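Local coordinates for membrane-associated protein VP24 (Marburg virus - Musoke, Kenya, 1980, PDB 4OR8) that probably acts as a minor matrix protein that helps assemble the viral nucleocapsid and bud new virions, at residues Phe59-Pro64 with Asn173-Met178; Leu108-Gly113 with Phe211-Arg216; Trp139-Val144 with Gln200-Thr205. All coordinates share one frame; numbering follows the deposited sequence. Where two conformers were deposited one is given.

Interaction 1: Phe59-Pro64 with Asn173-Met178; sequences FVFHIP and NFFNKM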
loop_
_atom_site.group_PDB
_atom_site.type_symbol
_atom_site.label_atom_id
_atom_site.label_comp_id
_atom_site.label_asym_id
_atom_site.label_seq_id
_atom_site.Cartn_x
_atom_site.Cartn_y
_atom_site.Cartn_z
ATOM N N PHE B 59 3.479 18.341 7.197
ATOM C CA PHE B 59 3.472 16.937 6.805
ATOM C C PHE B 59 4.887 16.388 6.818
ATOM O O PHE B 59 5.819 17.049 6.361
ATOM C CB PHE B 59 2.909 16.756 5.394
ATOM C CG PHE B 59 1.438 17.038 5.272
ATOM C CD1 PHE B 59 0.504 16.057 5.559
ATOM C CD2 PHE B 59 0.990 18.272 4.834
ATOM C CE1 PHE B 59 -0.850 16.310 5.431
ATOM C CE2 PHE B 59 -0.361 18.530 4.703
ATOM C CZ PHE B 59 -1.283 17.547 5.003
ATOM N N VAL B 60 5.042 15.176 7.337
ATOM C CA VAL B 60 6.288 14.443 7.186
ATOM C C VAL B 60 6.016 13.189 6.363
ATOM O O VAL B 60 5.392 12.245 6.841
ATOM C CB VAL B 60 6.895 14.039 8.544
ATOM C CG1 VAL B 60 8.207 13.301 8.333
ATOM C CG2 VAL B 60 7.108 15.264 9.416
ATOM N N PHE B 61 6.474 13.186 5.118
ATOM C CA PHE B 61 6.232 12.055 4.236
ATOM C C PHE B 61 7.337 11.008 4.334
ATOM O O PHE B 61 8.519 11.339 4.306
ATOM C CB PHE B 61 6.075 12.526 2.789
ATOM C CG PHE B 61 4.862 13.379 2.557
ATOM C CD1 PHE B 61 3.595 12.821 2.578
ATOM C CD2 PHE B 61 4.987 14.736 2.309
ATOM C CE1 PHE B 61 2.474 13.600 2.361
ATOM C CE2 PHE B 61 3.869 15.523 2.091
ATOM C CZ PHE B 61 2.612 14.952 2.116
ATOM N N HIS B 62 6.941 9.745 4.450
ATOM C CA HIS B 62 7.884 8.637 4.457
ATOM C C HIS B 62 7.788 7.852 3.154
ATOM O O HIS B 62 6.860 7.067 2.962
ATOM C CB HIS B 62 7.618 7.716 5.643
ATOM C CG HIS B 62 7.700 8.404 6.969
ATOM N ND1 HIS B 62 6.665 9.158 7.480
ATOM C CD2 HIS B 62 8.692 8.455 7.889
ATOM C CE1 HIS B 62 7.015 9.643 8.658
ATOM N NE2 HIS B 62 8.241 9.231 8.929
ATOM N N ILE B 63 8.756 8.067 2.266
ATOM C CA ILE B 63 8.739 7.462 0.937
ATOM C C ILE B 63 9.663 6.257 0.852
ATOM O O ILE B 63 10.874 6.395 1.005
ATOM C CB ILE B 63 9.194 8.460 -0.147
ATOM C CG1 ILE B 63 8.604 9.847 0.106
ATOM C CG2 ILE B 63 8.833 7.941 -1.532
ATOM C CD1 ILE B 63 7.109 9.863 0.160
ATOM N N PRO B 64 9.089 5.072 0.598
ATOM C CA PRO B 64 9.835 3.822 0.416
ATOM C C PRO B 64 10.431 3.674 -0.984
ATOM O O PRO B 64 9.994 4.338 -1.926
ATOM C CB PRO B 64 8.766 2.739 0.627
ATOM C CG PRO B 64 7.565 3.449 1.184
ATOM C CD PRO B 64 7.639 4.835 0.652
ATOM N N ASN B 173 -7.688 16.088 3.108
ATOM C CA ASN B 173 -8.985 15.770 2.532
ATOM C C ASN B 173 -8.855 15.180 1.133
ATOM O O ASN B 173 -9.569 14.242 0.775
ATOM C CB ASN B 173 -9.874 17.014 2.512
ATOM C CG ASN B 173 -11.204 16.773 1.829
ATOM O OD1 ASN B 173 -11.423 17.214 0.703
ATOM N ND2 ASN B 173 -12.101 16.070 2.509
ATOM N N PHE B 174 -7.934 15.726 0.347
ATOM C CA PHE B 174 -7.698 15.224 -1.001
ATOM C C PHE B 174 -7.099 13.824 -0.966
ATOM O O PHE B 174 -7.445 12.976 -1.784
ATOM C CB PHE B 174 -6.780 16.163 -1.779
ATOM C CG PHE B 174 -6.502 15.710 -3.184
ATOM C CD1 PHE B 174 -7.391 16.002 -4.205
ATOM C CD2 PHE B 174 -5.353 14.997 -3.486
ATOM C CE1 PHE B 174 -7.140 15.591 -5.499
ATOM C CE2 PHE B 174 -5.096 14.584 -4.778
ATOM C CZ PHE B 174 -5.991 14.882 -5.787
ATOM N N PHE B 175 -6.190 13.595 -0.025
ATOM C CA PHE B 175 -5.601 12.278 0.156
ATOM C C PHE B 175 -6.695 11.287 0.494
ATOM O O PHE B 175 -6.717 10.170 -0.019
ATOM C CB PHE B 175 -4.571 12.300 1.285
ATOM C CG PHE B 175 -3.287 12.980 0.923
ATOM C CD1 PHE B 175 -2.938 13.174 -0.401
ATOM C CD2 PHE B 175 -2.426 13.421 1.909
ATOM C CE1 PHE B 175 -1.752 13.798 -0.734
ATOM C CE2 PHE B 175 -1.239 14.044 1.583
ATOM C CZ PHE B 175 -0.902 14.233 0.259
ATOM N N ASN B 176 -7.608 11.715 1.357
ATOM C CA ASN B 176 -8.707 10.870 1.796
ATOM C C ASN B 176 -9.662 10.487 0.670
ATOM O O ASN B 176 -10.156 9.359 0.625
ATOM C CB ASN B 176 -9.480 11.549 2.927
ATOM C CG ASN B 176 -10.674 10.740 3.379
ATOM O OD1 ASN B 176 -10.545 9.832 4.200
ATOM N ND2 ASN B 176 -11.847 11.059 2.841
ATOM N N LYS B 177 -9.931 11.422 -0.234
ATOM C CA LYS B 177 -10.842 11.134 -1.333
ATOM C C LYS B 177 -10.165 10.276 -2.403
ATOM O O LYS B 177 -10.835 9.608 -3.189
ATOM C CB LYS B 177 -11.442 12.418 -1.920
ATOM C CG LYS B 177 -10.455 13.325 -2.616
ATOM C CD LYS B 177 -10.930 14.774 -2.587
ATOM C CE LYS B 177 -12.366 14.912 -3.065
ATOM N NZ LYS B 177 -12.818 16.334 -3.050
ATOM N N MET B 178 -8.836 10.282 -2.414
ATOM C CA MET B 178 -8.078 9.401 -3.298
ATOM C C MET B 178 -8.281 7.941 -2.912
ATOM O O MET B 178 -8.208 7.047 -3.755
ATOM C CB MET B 178 -6.592 9.733 -3.241
ATOM C CG MET B 178 -6.202 11.015 -3.940
ATOM S SD MET B 178 -4.410 11.215 -3.907
ATOM C CE MET B 178 -3.901 9.666 -4.640
#
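Phe59 and Phe175 mark the nearest backbone approach of strand 59-64 to the C-terminal part of helix 161-178, with their CA atoms still 12.2 Å apart. No hydrogen bond spans this gap. It is bridged by aromatic side chains alone, and the two segments bury just 97 Å² between them. The strand contributes Phe59 and Phe61, whose alternation along the extended chain puts both rings on the same side, while the helix contributes Phe175.

Phe61 and Phe175 form the closer pair. They reach out from opposite directions, and CE1 of Phe61 comes to 3.8 Å from CE2 of Phe175. Phe175 CE2 lies in the plane of the Phe61 ring, at its edge, and the two ring planes stand steeply to one another, at roughly 78°. The Phe61 CZ atom shares the contact, 4.0 Å from Phe175 CZ. In Phe61 the CG atom is anti to the carbonyl carbon (chi1 -65°), which carries the ring out from the strand to this meeting point. Phe59 is the looser partner: its CE1 is 4.5 Å from CE2 of Phe175, in an oblique approach. The Phe59 and Phe61 rings lie almost parallel to each other, and CE2 of Phe175 is the nearest atom to both.

The cluster is extended by His246, whose ring meets Phe59 edge-to-face and also meets Phe61, and by Leu108 and Leu111 of helix 104-115. On the strand's other side, His62 meets the ring of Trp83 of the second subunit. The arrangement is that of an aromatic cluster in a hydrophobic core, where an outer strand of the three-stranded antiparallel meander 44-64 is packed against a helix within the pyramidal fold of VP24.

Interaction 2: Leu108-Gly113 with Phe211-Arg216; sequences LRILLG and FLVEVR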
loop_
_atom_site.group_PDB
_atom_site.type_symbol
_atom_site.label_atom_id
_atom_site.label_comp_id
_atom_site.label_asym_id
_atom_site.label_seq_id
_atom_site.Cartn_x
_atom_site.Cartn_y
_atom_site.Cartn_z
ATOM N N LEU B 108 5.183 12.085 -5.776
ATOM C CA LEU B 108 4.449 12.635 -4.648
ATOM C C LEU B 108 4.335 14.139 -4.810
ATOM O O LEU B 108 3.293 14.729 -4.526
ATOM C CB LEU B 108 5.150 12.317 -3.327
ATOM C CG LEU B 108 4.502 12.959 -2.097
ATOM C CD1 LEU B 108 3.136 12.355 -1.836
ATOM C CD2 LEU B 108 5.384 12.831 -0.874
ATOM N N ARG B 109 5.422 14.751 -5.268
ATOM C CA ARG B 109 5.467 16.191 -5.482
ATOM C C ARG B 109 4.399 16.594 -6.486
ATOM O O ARG B 109 3.682 17.571 -6.284
ATOM C CB ARG B 109 6.851 16.599 -5.983
ATOM C CG ARG B 109 7.101 18.094 -6.033
ATOM C CD ARG B 109 8.471 18.376 -6.640
ATOM N NE ARG B 109 8.674 19.790 -6.946
ATOM C CZ ARG B 109 9.438 20.608 -6.233
ATOM N NH1 ARG B 109 10.084 20.158 -5.165
ATOM N NH2 ARG B 109 9.559 21.879 -6.591
ATOM N N ILE B 110 4.297 15.821 -7.561
ATOM C CA ILE B 110 3.282 16.030 -8.585
ATOM C C ILE B 110 1.884 15.884 -7.996
ATOM O O ILE B 110 0.989 16.680 -8.282
ATOM C CB ILE B 110 3.462 15.030 -9.745
ATOM C CG1 ILE B 110 4.734 15.357 -10.530
ATOM C CG2 ILE B 110 2.257 15.041 -10.668
ATOM C CD1 ILE B 110 4.997 14.418 -11.682
ATOM N N LEU B 111 1.712 14.868 -7.161
ATOM C CA LEU B 111 0.428 14.585 -6.539
ATOM C C LEU B 111 0.014 15.749 -5.641
ATOM O O LEU B 111 -1.149 16.153 -5.623
ATOM C CB LEU B 111 0.515 13.278 -5.747
ATOM C CG LEU B 111 -0.774 12.541 -5.380
ATOM C CD1 LEU B 111 -0.475 11.073 -5.138
ATOM C CD2 LEU B 111 -1.413 13.156 -4.148
ATOM N N LEU B 112 0.977 16.297 -4.909
ATOM C CA LEU B 112 0.715 17.439 -4.042
ATOM C C LEU B 112 0.308 18.668 -4.845
ATOM O O LEU B 112 -0.554 19.438 -4.421
ATOM C CB LEU B 112 1.929 17.747 -3.165
ATOM C CG LEU B 112 2.014 16.931 -1.877
ATOM C CD1 LEU B 112 3.277 17.262 -1.108
ATOM C CD2 LEU B 112 0.793 17.196 -1.021
ATOM N N GLY B 113 0.927 18.848 -6.007
ATOM C CA GLY B 113 0.593 19.959 -6.878
ATOM C C GLY B 113 -0.864 19.906 -7.296
ATOM O O GLY B 113 -1.547 20.927 -7.355
ATOM N N PHE B 211 -0.572 4.316 -5.785
ATOM C CA PHE B 211 -1.117 5.214 -6.788
ATOM C C PHE B 211 -0.121 5.487 -7.900
ATOM O O PHE B 211 0.964 6.010 -7.663
ATOM C CB PHE B 211 -1.575 6.518 -6.139
ATOM C CG PHE B 211 -2.649 6.331 -5.109
ATOM C CD1 PHE B 211 -3.980 6.270 -5.484
ATOM C CD2 PHE B 211 -2.327 6.200 -3.770
ATOM C CE1 PHE B 211 -4.973 6.092 -4.541
ATOM C CE2 PHE B 211 -3.314 6.022 -2.820
ATOM C CZ PHE B 211 -4.641 5.968 -3.207
ATOM N N LEU B 212 -0.496 5.114 -9.115
ATOM C CA LEU B 212 0.331 5.371 -10.281
ATOM C C LEU B 212 0.091 6.801 -10.742
ATOM O O LEU B 212 -1.016 7.153 -11.138
ATOM C CB LEU B 212 -0.013 4.387 -11.400
ATOM C CG LEU B 212 1.068 4.078 -12.437
ATOM C CD1 LEU B 212 2.326 3.539 -11.772
ATOM C CD2 LEU B 212 0.540 3.088 -13.462
ATOM N N VAL B 213 1.128 7.629 -10.669
ATOM C CA VAL B 213 1.018 9.026 -11.070
ATOM C C VAL B 213 1.639 9.233 -12.445
ATOM O O VAL B 213 2.842 9.053 -12.627
ATOM C CB VAL B 213 1.690 9.963 -10.055
ATOM C CG1 VAL B 213 1.651 11.396 -10.555
ATOM C CG2 VAL B 213 1.014 9.845 -8.696
ATOM N N GLU B 214 0.807 9.617 -13.405
ATOM C CA GLU B 214 1.226 9.732 -14.797
ATOM C C GLU B 214 1.041 11.152 -15.329
ATOM O O GLU B 214 -0.011 11.761 -15.140
ATOM C CB GLU B 214 0.422 8.747 -15.645
ATOM C CG GLU B 214 0.402 9.063 -17.122
ATOM C CD GLU B 214 -0.579 8.191 -17.882
ATOM O OE1 GLU B 214 -1.263 7.363 -17.241
ATOM O OE2 GLU B 214 -0.666 8.335 -19.121
ATOM N N VAL B 215 2.064 11.676 -15.996
ATOM C CA VAL B 215 1.990 13.017 -16.570
ATOM C C VAL B 215 2.333 13.044 -18.059
ATOM O O VAL B 215 3.404 12.594 -18.468
ATOM C CB VAL B 215 2.927 14.000 -15.838
ATOM C CG1 VAL B 215 2.842 15.384 -16.468
ATOM C CG2 VAL B 215 2.588 14.060 -14.363
ATOM N N ARG B 216 1.420 13.573 -18.867
ATOM C CA ARG B 216 1.682 13.767 -20.289
ATOM C C ARG B 216 1.880 15.249 -20.572
ATOM O O ARG B 216 0.939 16.037 -20.499
ATOM C CB ARG B 216 0.538 13.209 -21.134
ATOM C CG ARG B 216 0.288 11.722 -20.931
ATOM C CD ARG B 216 -0.940 11.262 -21.696
ATOM N NE ARG B 216 -1.205 9.837 -21.516
ATOM C CZ ARG B 216 -2.222 9.192 -22.079
ATOM N NH1 ARG B 216 -3.075 9.842 -22.861
ATOM N NH2 ARG B 216 -2.390 7.895 -21.861
#
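Glu214 OE2 receives Arg216 NE at 2.9 Å, in a salt bridge between alternate residues on one side of strand 210-221. The nitrogen approaches nearly along the C-O axis, but the bond is bent (137° at the hydrogen) and the carboxylate oxygen lies 26° out of the guanidinium plane; a weak second bond comes from Arg216 NH2. The other oxygen, OE1, is hydrogen-bonded to Tyr22 OH of the second subunit and weakly to His92 NE2 of the same chain, so this side of the strand takes part in the subunit interface.

The opposite side is apolar at Val213 and Val215, and here receives helix 104-115. Ile110 CG2 lies against both valines, 3.7 Å from Val213 CG1 and 3.8 Å from Val215 CG2. Its extended end adds the closest touch, CD1 to Val215 CG2 at 3.6 Å. Leu111 crosses Val213 at about a right angle, touching CG2 with CD1 at 4.0 Å.

The axes of segments 108-113 and 211-216 approach to 9.0 Å, at 77°, almost perpendicular. Strands 201-206 and 228-239 flank this strand, and Leu111 continues onto Ile204 of strand 201-206, Leu243 of helix 240-244 and Phe175 of helix 161-178.

Interaction 3: Trp139-Val144 with Gln200-Thr205; sequences WLLLEV and QQIIIT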
loop_
_atom_site.group_PDB
_atom_site.type_symbol
_atom_site.label_atom_id
_atom_site.label_comp_id
_atom_site.label_asym_id
_atom_site.label_seq_id
_atom_site.Cartn_x
_atom_site.Cartn_y
_atom_site.Cartn_z
ATOM N N TRP B 139 4.859 25.537 -8.791
ATOM C CA TRP B 139 6.205 25.212 -8.337
ATOM C C TRP B 139 6.371 23.714 -8.093
ATOM O O TRP B 139 7.412 23.136 -8.406
ATOM C CB TRP B 139 6.541 26.004 -7.070
ATOM C CG TRP B 139 7.696 25.455 -6.302
ATOM C CD1 TRP B 139 8.982 25.333 -6.733
ATOM C CD2 TRP B 139 7.676 24.965 -4.956
ATOM N NE1 TRP B 139 9.765 24.790 -5.743
ATOM C CE2 TRP B 139 8.985 24.554 -4.640
ATOM C CE3 TRP B 139 6.675 24.829 -3.989
ATOM C CZ2 TRP B 139 9.322 24.018 -3.402
ATOM C CZ3 TRP B 139 7.013 24.299 -2.754
ATOM C CH2 TRP B 139 8.324 23.900 -2.473
ATOM N N LEU B 140 5.339 23.085 -7.542
ATOM C CA LEU B 140 5.398 21.657 -7.258
ATOM C C LEU B 140 5.287 20.814 -8.527
ATOM O O LEU B 140 5.918 19.765 -8.638
ATOM C CB LEU B 140 4.311 21.264 -6.257
ATOM C CG LEU B 140 4.490 21.818 -4.842
ATOM C CD1 LEU B 140 3.205 21.687 -4.049
ATOM C CD2 LEU B 140 5.629 21.099 -4.141
ATOM N N LEU B 141 4.493 21.279 -9.484
ATOM C CA LEU B 141 4.255 20.517 -10.705
ATOM C C LEU B 141 5.368 20.666 -11.739
ATOM O O LEU B 141 5.708 19.709 -12.433
ATOM C CB LEU B 141 2.915 20.912 -11.335
ATOM C CG LEU B 141 1.646 20.523 -10.575
ATOM C CD1 LEU B 141 0.425 21.150 -11.220
ATOM C CD2 LEU B 141 1.504 19.015 -10.522
ATOM N N LEU B 142 5.933 21.864 -11.843
ATOM C CA LEU B 142 6.879 22.162 -12.916
ATOM C C LEU B 142 8.348 22.148 -12.488
ATOM O O LEU B 142 9.238 22.025 -13.327
ATOM C CB LEU B 142 6.540 23.508 -13.560
ATOM C CG LEU B 142 5.146 23.636 -14.173
ATOM C CD1 LEU B 142 4.937 25.036 -14.718
ATOM C CD2 LEU B 142 4.948 22.598 -15.264
ATOM N N GLU B 143 8.602 22.274 -11.191
ATOM C CA GLU B 143 9.975 22.361 -10.706
ATOM C C GLU B 143 10.344 21.210 -9.779
ATOM O O GLU B 143 9.482 20.447 -9.338
ATOM C CB GLU B 143 10.202 23.692 -9.988
ATOM C CG GLU B 143 9.721 24.905 -10.765
ATOM C CD GLU B 143 9.816 26.185 -9.959
ATOM O OE1 GLU B 143 10.906 26.467 -9.415
ATOM O OE2 GLU B 143 8.798 26.903 -9.865
ATOM N N VAL B 144 11.636 21.093 -9.490
ATOM C CA VAL B 144 12.135 20.079 -8.572
ATOM C C VAL B 144 12.999 20.737 -7.505
ATOM O O VAL B 144 13.629 20.061 -6.692
ATOM C CB VAL B 144 12.957 19.003 -9.303
ATOM C CG1 VAL B 144 12.083 18.255 -10.301
ATOM C CG2 VAL B 144 14.161 19.630 -9.997
ATOM N N GLN B 200 -0.344 20.418 -19.010
ATOM C CA GLN B 200 0.061 19.017 -18.951
ATOM C C GLN B 200 -0.980 18.111 -18.299
ATOM O O GLN B 200 -1.386 18.327 -17.154
ATOM C CB GLN B 200 1.435 18.858 -18.287
ATOM C CG GLN B 200 1.581 19.486 -16.913
ATOM C CD GLN B 200 3.018 19.444 -16.427
ATOM O OE1 GLN B 200 3.914 20.004 -17.060
ATOM N NE2 GLN B 200 3.249 18.763 -15.312
ATOM N N GLN B 201 -1.405 17.094 -19.044
ATOM C CA GLN B 201 -2.434 16.175 -18.581
ATOM C C GLN B 201 -1.903 15.242 -17.498
ATOM O O GLN B 201 -0.970 14.476 -17.729
ATOM C CB GLN B 201 -2.978 15.354 -19.748
ATOM C CG GLN B 201 -4.294 14.664 -19.440
ATOM C CD GLN B 201 -4.700 13.673 -20.511
ATOM O OE1 GLN B 201 -3.875 12.901 -21.006
ATOM N NE2 GLN B 201 -5.977 13.688 -20.877
ATOM N N ILE B 202 -2.508 15.303 -16.318
ATOM C CA ILE B 202 -2.085 14.471 -15.198
ATOM C C ILE B 202 -3.147 13.431 -14.854
ATOM O O ILE B 202 -4.322 13.760 -14.705
ATOM C CB ILE B 202 -1.783 15.326 -13.956
ATOM C CG1 ILE B 202 -0.745 16.397 -14.293
ATOM C CG2 ILE B 202 -1.304 14.453 -12.805
ATOM C CD1 ILE B 202 -0.420 17.314 -13.137
ATOM N N ILE B 203 -2.725 12.174 -14.732
ATOM C CA ILE B 203 -3.636 11.082 -14.409
ATOM C C ILE B 203 -3.145 10.242 -13.232
ATOM O O ILE B 203 -2.049 9.683 -13.267
ATOM C CB ILE B 203 -3.861 10.160 -15.620
ATOM C CG1 ILE B 203 -4.662 10.889 -16.701
ATOM C CG2 ILE B 203 -4.591 8.898 -15.196
ATOM C CD1 ILE B 203 -3.909 11.109 -17.991
ATOM N N ILE B 204 -3.968 10.153 -12.193
ATOM C CA ILE B 204 -3.644 9.354 -11.016
ATOM C C ILE B 204 -4.537 8.121 -10.931
ATOM O O ILE B 204 -5.755 8.234 -10.821
ATOM C CB ILE B 204 -3.804 10.174 -9.729
ATOM C CG1 ILE B 204 -2.918 11.418 -9.787
ATOM C CG2 ILE B 204 -3.477 9.327 -8.506
ATOM C CD1 ILE B 204 -3.205 12.418 -8.694
ATOM N N THR B 205 -3.924 6.946 -10.972
ATOM C CA THR B 205 -4.668 5.693 -10.967
ATOM C C THR B 205 -4.288 4.824 -9.770
ATOM O O THR B 205 -3.105 4.654 -9.462
ATOM C CB THR B 205 -4.414 4.902 -12.260
ATOM O OG1 THR B 205 -4.764 5.709 -13.390
ATOM C CG2 THR B 205 -5.232 3.625 -12.281
#
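Apolar packing joins Leu141, near the end of helix 127-142, to Ile202 of strand 201-206. The side chains meet at an oblique angle through terminal methyls, Leu141 CD2 lying 3.7 Å from Ile202 CD1. Both are drawn out toward each other: Leu141 has CG anti to the carbonyl carbon (chi1 -68°), and Ile202 places its CG1 branch likewise, with CD1 extended beyond it. This pair is buried, and Val114 of helix 104-115 and Val215 of strand 210-221 also lie against Ile202.

Mixed contacts involve Gln200. Its CG sits between the backbone N and the carbonyl carbon (chi1 54°), and the chain then runs out extended, carrying the amide to the last turn of the helix. There Leu142 CD2 lies beside the amide, 3.3 Å from OE1 and 3.9 Å from CD, an aliphatic methyl against a polar group. Leu142 itself is largely exposed, so this end of the contact borders the surface.

Polar bonding across the pair is absent. NE2 of Gln200 faces Leu141 O at 3.9 Å, too long to count as a hydrogen bond. The helix keeps its own backbone bond, Glu143 N to Trp139 O at 3.1 Å, just where Glu143 departs from helical geometry; Arg109 gives a hydrogen bond from NH2 to Trp139 O and makes a cation-pi contact with the indole.

With 9.4 Å between the nearest CA atoms, those of Leu141 and Gln200, the last turn of helix 127-142 packs on one strand of the mixed sheet, alongside helix 104-115, whose Ile110 touches Leu141, in VP24's pyramidal fold.

The six segments follow one another as 59-64, 108-113, 139-144, 173-178, 200-205 and 211-216, so interaction 1 interlaces with both others, while interaction 3 falls between the two halves of interaction 2. Interactions 2 and 3 lie about 5 Å apart between centres and load consecutive helices, 104-115 and 127-142, onto neighbouring antiparallel strands of one mixed sheet. Interaction 1, about 12 Å from interaction 2 and 16 Å from interaction 3, adds the separate three-stranded sheet. Helix 104-115 lies against all three, with Leu141 of interaction 3 resting on its Ile110. Sequence-distant pieces are thereby drawn into one core, while other residues of the same strands meet the second subunit.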